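Local coordinates for NADPH-flavin oxidoreductase (Vibrio parahaemolyticus serotype O3:K6, PDB 5UU6), which probably uses NADPH to reduce flavins or nitro compounds through a bound flavin mononucleotide, as a member of the nitroreductase family, at residues L46-I51 against M104-V109; F79-I84 against T152-G157. All blocks are in the same frame, centred on the assembly; numbering follows the deposited sequence.

Interaction 1 (L46-I51 against M104-V109); sequences LQVVSI and MLIGAV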
ATOM      1  N   LEU A  46       4.317  -4.744 -13.268  1.00 18.85           N
ATOM      2  CA  LEU A  46       4.938  -3.509 -13.737  1.00 17.15           C
ATOM      3  C   LEU A  46       6.182  -3.172 -12.927  1.00 20.94           C
ATOM      4  O   LEU A  46       7.145  -2.640 -13.482  1.00 19.99           O
ATOM      5  CB  LEU A  46       3.930  -2.342 -13.684  1.00 14.21           C
ATOM      6  CG  LEU A  46       2.648  -2.546 -14.523  1.00 21.21           C
ATOM      7  CD1 LEU A  46       1.635  -1.333 -14.513  1.00 18.16           C
ATOM      8  CD2 LEU A  46       3.029  -2.905 -15.965  1.00 23.71           C
ATOM      9  N   GLN A  47       6.202  -3.506 -11.629  1.00 19.45           N
ATOM     10  CA  GLN A  47       7.320  -3.159 -10.747  1.00 21.21           C
ATOM     11  C   GLN A  47       7.583  -1.646 -10.793  1.00 17.70           C
ATOM     12  O   GLN A  47       8.561  -1.178 -11.342  1.00 13.97           O
ATOM     13  CB  GLN A  47       8.563  -3.986 -11.097  1.00 14.30           C
ATOM     14  CG  GLN A  47       8.295  -5.470 -10.795  1.00 18.07           C
ATOM     15  CD  GLN A  47       9.430  -6.396 -11.159  1.00 21.59           C
ATOM     16  OE1 GLN A  47      10.486  -6.399 -10.503  1.00 15.55           O
ATOM     17  NE2 GLN A  47       9.221  -7.209 -12.205  1.00 22.01           N
ATOM     18  N   VAL A  48       6.666  -0.901 -10.167  1.00 12.82           N
ATOM     19  CA  VAL A  48       6.610   0.565 -10.316  1.00 12.36           C
ATOM     20  C   VAL A  48       7.233   1.301  -9.118  1.00 18.69           C
ATOM     21  O   VAL A  48       7.019   2.508  -8.967  1.00 18.02           O
ATOM     22  CB  VAL A  48       5.169   1.047 -10.542  1.00 13.81           C
ATOM     23  CG1 VAL A  48       4.573   0.451 -11.776  1.00 22.39           C
ATOM     24  CG2 VAL A  48       4.314   0.635  -9.358  1.00 17.34           C
ATOM     25  N   VAL A  49       7.985   0.612  -8.262  1.00 11.73           N
ATOM     26  CA  VAL A  49       8.431   1.188  -6.991  1.00 12.67           C
ATOM     27  C   VAL A  49       9.954   1.266  -6.977  1.00 15.36           C
ATOM     28  O   VAL A  49      10.645   0.314  -7.356  1.00 22.99           O
ATOM     29  CB  VAL A  49       7.927   0.380  -5.776  1.00 18.58           C
ATOM     30  CG1 VAL A  49       8.443   0.991  -4.426  1.00 13.45           C
ATOM     31  CG2 VAL A  49       6.384   0.286  -5.793  1.00 28.27           C
ATOM     32  N   SER A  50      10.483   2.402  -6.527  1.00 17.12           N
ATOM     33  CA  SER A  50      11.901   2.504  -6.198  1.00 20.53           C
ATOM     34  C   SER A  50      12.070   2.944  -4.753  1.00 18.35           C
ATOM     35  O   SER A  50      11.196   3.599  -4.177  1.00 15.73           O
ATOM     36  CB  SER A  50      12.636   3.498  -7.119  1.00 14.91           C
ATOM     37  OG  SER A  50      12.791   2.912  -8.414  1.00 24.76           O
ATOM     38  N   ILE A  51      13.220   2.587  -4.190  1.00 12.83           N
ATOM     39  CA  ILE A  51      13.606   2.939  -2.828  1.00 13.66           C
ATOM     40  C   ILE A  51      14.925   3.695  -2.898  1.00 17.66           C
ATOM     41  O   ILE A  51      15.898   3.171  -3.436  1.00 16.05           O
ATOM     42  CB  ILE A  51      13.798   1.677  -1.970  1.00 18.77           C
ATOM     43  CG1 ILE A  51      12.521   0.835  -1.967  1.00 19.30           C
ATOM     44  CG2 ILE A  51      14.315   2.058  -0.577  1.00 12.71           C
ATOM     45  CD1 ILE A  51      12.615  -0.333  -1.040  1.00 21.94           C
HETATM   46  N   MSE A 104      -0.664   6.460 -10.971  1.00 13.45           N
HETATM   47  CA  MSE A 104      -0.284   6.963  -9.683  1.00 15.13           C
HETATM   48  C   MSE A 104      -0.964   6.091  -8.637  1.00 17.62           C
HETATM   49  O   MSE A 104      -0.390   5.745  -7.616  1.00 15.23           O
HETATM   50  CB  MSE A 104      -0.665   8.434  -9.527  1.00 16.54           C
HETATM   51  CG  MSE A 104      -0.114   9.017  -8.247  1.00 20.83           C
HETATM   52 SE   MSE A 104      -1.515   8.837  -6.861  0.36 20.58          SE
HETATM   53  CE  MSE A 104      -2.247  10.594  -7.375  1.00 26.67           C
ATOM     54  N   LEU A 105      -2.211   5.731  -8.916  1.00 10.66           N
ATOM     55  CA  LEU A 105      -2.947   4.851  -8.023  1.00 14.44           C
ATOM     56  C   LEU A 105      -2.209   3.517  -7.828  1.00 11.97           C
ATOM     57  O   LEU A 105      -1.962   3.113  -6.700  1.00 12.47           O
ATOM     58  CB  LEU A 105      -4.346   4.630  -8.581  1.00 16.41           C
ATOM     59  CG  LEU A 105      -5.410   4.031  -7.679  1.00 32.36           C
ATOM     60  CD1 LEU A 105      -6.775   4.388  -8.297  1.00 35.42           C
ATOM     61  CD2 LEU A 105      -5.229   2.489  -7.513  1.00 34.72           C
ATOM     62  N   ILE A 106      -1.837   2.846  -8.922  1.00 13.18           N
ATOM     63  CA  ILE A 106      -1.008   1.627  -8.875  1.00 10.67           C
ATOM     64  C   ILE A 106       0.298   1.858  -8.128  1.00 12.81           C
ATOM     65  O   ILE A 106       0.723   1.022  -7.315  1.00 13.12           O
ATOM     66  CB  ILE A 106      -0.730   1.127 -10.309  1.00 15.89           C
ATOM     67  CG1 ILE A 106      -1.970   0.456 -10.877  1.00 16.25           C
ATOM     68  CG2 ILE A 106       0.499   0.160 -10.390  1.00 15.80           C
ATOM     69  CD1 ILE A 106      -1.899   0.367 -12.420  1.00 19.83           C
ATOM     70  N   GLY A 107       1.003   2.945  -8.462  1.00 10.33           N
ATOM     71  CA  GLY A 107       2.254   3.253  -7.764  1.00  9.97           C
ATOM     72  C   GLY A 107       2.060   3.380  -6.263  1.00 16.85           C
ATOM     73  O   GLY A 107       2.862   2.867  -5.470  1.00 14.66           O
ATOM     74  N   ALA A 108       0.954   4.011  -5.846  1.00  9.07           N
ATOM     75  CA  ALA A 108       0.753   4.243  -4.421  1.00  8.62           C
ATOM     76  C   ALA A 108       0.404   2.951  -3.706  1.00  8.60           C
ATOM     77  O   ALA A 108       0.962   2.652  -2.646  1.00  9.93           O
ATOM     78  CB  ALA A 108      -0.343   5.291  -4.199  1.00 12.34           C
ATOM     79  N   VAL A 109      -0.552   2.186  -4.249  1.00 10.61           N
ATOM     80  CA  VAL A 109      -0.918   0.903  -3.628  1.00  8.16           C
ATOM     81  C   VAL A 109       0.306  -0.002  -3.535  1.00  8.16           C
ATOM     82  O   VAL A 109       0.616  -0.563  -2.466  1.00  7.95           O
ATOM     83  CB  VAL A 109      -2.050   0.227  -4.429  1.00 12.28           C
ATOM     84  CG1 VAL A 109      -2.149  -1.246  -4.088  1.00 16.17           C
ATOM     85  CG2 VAL A 109      -3.352   0.938  -4.229  1.00  8.52           C
TER

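Interaction 2 (F79-I84 against T152-G157); sequences FLVFCI and TAILFG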
ATOM      1  N   PHE A  79      17.139   4.872   6.751  1.00 18.05           N
ATOM      2  CA  PHE A  79      16.046   5.691   6.268  1.00 14.65           C
ATOM      3  C   PHE A  79      15.836   5.409   4.792  1.00 16.94           C
ATOM      4  O   PHE A  79      16.736   5.643   3.970  1.00 16.42           O
ATOM      5  CB  PHE A  79      16.302   7.188   6.484  1.00 16.23           C
ATOM      6  CG  PHE A  79      15.108   8.050   6.128  1.00 16.56           C
ATOM      7  CD1 PHE A  79      13.934   7.930   6.854  1.00 16.72           C
ATOM      8  CD2 PHE A  79      15.148   8.923   5.075  1.00 17.65           C
ATOM      9  CE1 PHE A  79      12.823   8.697   6.564  1.00 16.72           C
ATOM     10  CE2 PHE A  79      14.043   9.712   4.775  1.00 20.40           C
ATOM     11  CZ  PHE A  79      12.881   9.594   5.526  1.00 15.66           C
ATOM     12  N   LEU A  80      14.631   4.948   4.467  1.00 13.13           N
ATOM     13  CA  LEU A  80      14.272   4.488   3.141  1.00 16.85           C
ATOM     14  C   LEU A  80      13.223   5.457   2.618  1.00 15.80           C
ATOM     15  O   LEU A  80      12.322   5.844   3.369  1.00 19.90           O
ATOM     16  CB  LEU A  80      13.712   3.062   3.211  1.00 12.18           C
ATOM     17  CG  LEU A  80      14.597   1.934   3.799  1.00 15.29           C
ATOM     18  CD1 LEU A  80      13.913   0.603   3.444  1.00 17.73           C
ATOM     19  CD2 LEU A  80      15.996   1.975   3.237  1.00 13.99           C
ATOM     20  N   VAL A  81      13.354   5.891   1.371  1.00 15.21           N
ATOM     21  CA  VAL A  81      12.355   6.784   0.768  1.00 11.89           C
ATOM     22  C   VAL A  81      11.700   6.020  -0.377  1.00 12.37           C
ATOM     23  O   VAL A  81      12.379   5.648  -1.353  1.00 14.37           O
ATOM     24  CB  VAL A  81      12.978   8.098   0.273  1.00 15.09           C
ATOM     25  CG1 VAL A  81      11.884   8.995  -0.363  1.00 12.26           C
ATOM     26  CG2 VAL A  81      13.712   8.819   1.392  1.00 13.22           C
ATOM     27  N   PHE A  82      10.392   5.787  -0.273  1.00 10.70           N
ATOM     28  CA  PHE A  82       9.668   5.017  -1.277  1.00 10.36           C
ATOM     29  C   PHE A  82       9.123   5.957  -2.350  1.00 14.23           C
ATOM     30  O   PHE A  82       8.510   6.968  -2.022  1.00 11.27           O
ATOM     31  CB  PHE A  82       8.527   4.217  -0.626  1.00  9.65           C
ATOM     32  CG  PHE A  82       9.013   3.041   0.187  1.00 11.36           C
ATOM     33  CD1 PHE A  82       9.514   3.228   1.479  1.00 14.63           C
ATOM     34  CD2 PHE A  82       9.044   1.765  -0.357  1.00 11.11           C
ATOM     35  CE1 PHE A  82       9.979   2.142   2.242  1.00 17.55           C
ATOM     36  CE2 PHE A  82       9.543   0.685   0.389  1.00 11.23           C
ATOM     37  CZ  PHE A  82       9.993   0.879   1.693  1.00 15.33           C
ATOM     38  N   CYS A  83       9.331   5.604  -3.623  1.00 10.79           N
ATOM     39  CA  CYS A  83       8.986   6.434  -4.758  1.00 11.11           C
ATOM     40  C   CYS A  83       8.228   5.640  -5.799  1.00 11.02           C
ATOM     41  O   CYS A  83       8.575   4.494  -6.077  1.00 12.85           O
ATOM     42  CB  CYS A  83      10.247   6.998  -5.452  1.00 14.15           C
ATOM     43  SG  CYS A  83      11.408   7.772  -4.283  1.00 22.11           S
ATOM     44  N   ILE A  84       7.240   6.284  -6.427  1.00 10.98           N
ATOM     45  CA  ILE A  84       6.713   5.793  -7.700  1.00 16.08           C
ATOM     46  C   ILE A  84       7.779   5.906  -8.781  1.00 15.19           C
ATOM     47  O   ILE A  84       8.462   6.939  -8.904  1.00 16.86           O
ATOM     48  CB  ILE A  84       5.474   6.614  -8.091  1.00 19.09           C
ATOM     49  CG1 ILE A  84       4.387   6.416  -7.061  1.00 23.79           C
ATOM     50  CG2 ILE A  84       4.999   6.218  -9.499  1.00 14.73           C
ATOM     51  CD1 ILE A  84       3.193   7.361  -7.305  1.00 28.47           C
ATOM     52  N   THR A 152       9.027   9.926 -11.856  1.00 14.69           N
ATOM     53  CA  THR A 152       9.163   9.388 -10.503  1.00 13.96           C
ATOM     54  C   THR A 152       8.674  10.451  -9.523  1.00 16.81           C
ATOM     55  O   THR A 152       8.662  11.644  -9.843  1.00 18.39           O
ATOM     56  CB  THR A 152      10.615   8.997 -10.167  1.00 17.75           C
ATOM     57  OG1 THR A 152      11.421  10.183 -10.099  1.00 23.62           O
ATOM     58  CG2 THR A 152      11.188   8.139 -11.235  1.00 18.54           C
ATOM     59  N   ALA A 153       8.284  10.019  -8.322  1.00 14.90           N
ATOM     60  CA  ALA A 153       7.774  10.936  -7.300  1.00 14.40           C
ATOM     61  C   ALA A 153       7.909  10.295  -5.926  1.00 14.96           C
ATOM     62  O   ALA A 153       7.610   9.118  -5.778  1.00 19.74           O
ATOM     63  CB  ALA A 153       6.304  11.297  -7.540  1.00 13.59           C
ATOM     64  N   ILE A 154       8.341  11.067  -4.913  1.00 13.45           N
ATOM     65  CA  ILE A 154       8.376  10.494  -3.561  1.00 15.21           C
ATOM     66  C   ILE A 154       6.948  10.337  -3.067  1.00 14.43           C
ATOM     67  O   ILE A 154       6.043  11.070  -3.468  1.00 15.11           O
ATOM     68  CB  ILE A 154       9.179  11.338  -2.553  1.00 19.22           C
ATOM     69  CG1 ILE A 154       8.488  12.685  -2.383  1.00 21.82           C
ATOM     70  CG2 ILE A 154      10.651  11.488  -2.994  1.00 24.20           C
ATOM     71  CD1 ILE A 154       8.240  13.088  -0.931  1.00 20.98           C
ATOM     72  N   LEU A 155       6.734   9.334  -2.232  1.00 10.46           N
ATOM     73  CA  LEU A 155       5.464   9.101  -1.551  1.00 10.26           C
ATOM     74  C   LEU A 155       5.616   9.158  -0.044  1.00 15.53           C
ATOM     75  O   LEU A 155       4.848   9.865   0.613  1.00 15.42           O
ATOM     76  CB  LEU A 155       4.902   7.728  -1.934  1.00 10.63           C
ATOM     77  CG  LEU A 155       4.388   7.623  -3.347  1.00 20.05           C
ATOM     78  CD1 LEU A 155       3.725   6.248  -3.478  1.00 24.98           C
ATOM     79  CD2 LEU A 155       3.408   8.783  -3.659  1.00 23.11           C
ATOM     80  N   PHE A 156       6.574   8.417   0.535  1.00 12.61           N
ATOM     81  CA  PHE A 156       6.782   8.482   1.985  1.00 10.68           C
ATOM     82  C   PHE A 156       8.136   7.871   2.306  1.00 13.92           C
ATOM     83  O   PHE A 156       8.734   7.138   1.504  1.00 13.02           O
ATOM     84  CB  PHE A 156       5.678   7.733   2.760  1.00 10.49           C
ATOM     85  CG  PHE A 156       5.530   6.306   2.318  1.00 12.63           C
ATOM     86  CD1 PHE A 156       6.329   5.309   2.876  1.00 13.60           C
ATOM     87  CD2 PHE A 156       4.663   5.968   1.275  1.00 13.86           C
ATOM     88  CE1 PHE A 156       6.241   3.972   2.420  1.00 10.25           C
ATOM     89  CE2 PHE A 156       4.567   4.625   0.814  1.00 11.14           C
ATOM     90  CZ  PHE A 156       5.364   3.634   1.396  1.00 11.08           C
ATOM     91  N   GLY A 157       8.604   8.151   3.509  1.00 12.76           N
ATOM     92  CA  GLY A 157       9.817   7.550   4.003  1.00 11.15           C
ATOM     93  C   GLY A 157       9.501   6.513   5.063  1.00 11.32           C
ATOM     94  O   GLY A 157       8.359   6.240   5.411  1.00 11.14           O
TER

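Interaction 1 (L46-I51 against M104-V109)
In the nitroreductase fold a long central helix, 101-124, packs against the antiparallel sheet, and V48, just ahead of strand 49-53, packs on it at I106 and G107. One branch does the work: CG2 of V48 lies 3.7 Å from CA of G107, against helix backbone that carries no side chain. The same methyl meets CG2 of I106 at 4.0 Å, and the two side chains cross at about a right angle. With chi1 of V48 at -60°, CG2 sits between the backbone N and the carbonyl carbon, which turns it to the helix and leaves CG1 out of the closest contacts. L46, on the loop, adds a looser touch, its CD1 reaching CD1 of I106 at 4.4 Å. At the strand end V49 only grazes the same turn, its CG2 4.4 Å from O of G107, an oxygen that accepts a hydrogen bond from OG of S111. The contact is buried van der Waals packing of modest area, almost all of it between carbons. It borders the flavin site: Q47 N bonds to OG of the FMN-binding S42, and V109, two residues beyond G107, touches FMN. V48 and S50 bond through their backbones to D85 and C83 of neighbouring strand 78-85, while A108 of the helix packs against A108 of the second subunit.

Interaction 2 (F79-I84 against T152-G157)
F82 and F156 lie side by side on one face of the paired strands, their rings near parallel (planes at 22°) but slid so far apart that they barely overlap. Closest is CD1 of F82 to CE1 of F156, 3.5 Å. CG of F156 lies between its backbone N and carbonyl carbon (chi1 55°), which lays one face of the ring against CB of F82, 4.0 Å from the centroid, as a CH-pi contact. Next to them CG1 of I84 rests 3.6 Å from CD1 of L155. On the opposite face of the sheet, CG2 of I154 touches both CG1 of V81 (3.8 Å) and SG of C83. The two backbones form an antiparallel pair broken by a classic beta bulge: L155 and F156 both face F82. N of F82 donates to O of F156 (2.8 Å), while O of F82 accepts from N of L155 at 3.0 Å. The psi of L155 swings to -51°, away from strand values, as at the first position of a classic bulge, and its side chain turns toward strand 79-84 and packs on I84. Past the bulge, I84 and A153 exchange two bonds. At the other end G157 has no side chain, and CZ of F79 comes to 4.0 Å from its CA. Helix 101-124 covers the F82 and F156 face through A115, and Y131 meets the F156 ring close to the FMN-binding G133.

Overall arrangement
Following the chain, 46-51 comes first, then 79-84, then 104-109, then 152-157, so the two contacts cross rather than nest. Interaction 1 closes a loop of 52 residues, bringing the start of strand 49-53 onto helix 101-124; interaction 2 closes one of 67 residues, joining strand 78-85 to strand 152-161. Strand 78-85 therefore lies inside the first loop, and the helix inside the second. Strands 49-53 and 78-85 are neighbours in the sheet, where CD1 of I51 packs on the F82 ring. On the helix, M104 reaches I84 and A108 meets L155, so the helix packs on the I84 and L155 side of the sheet, and both contacts touch the second subunit.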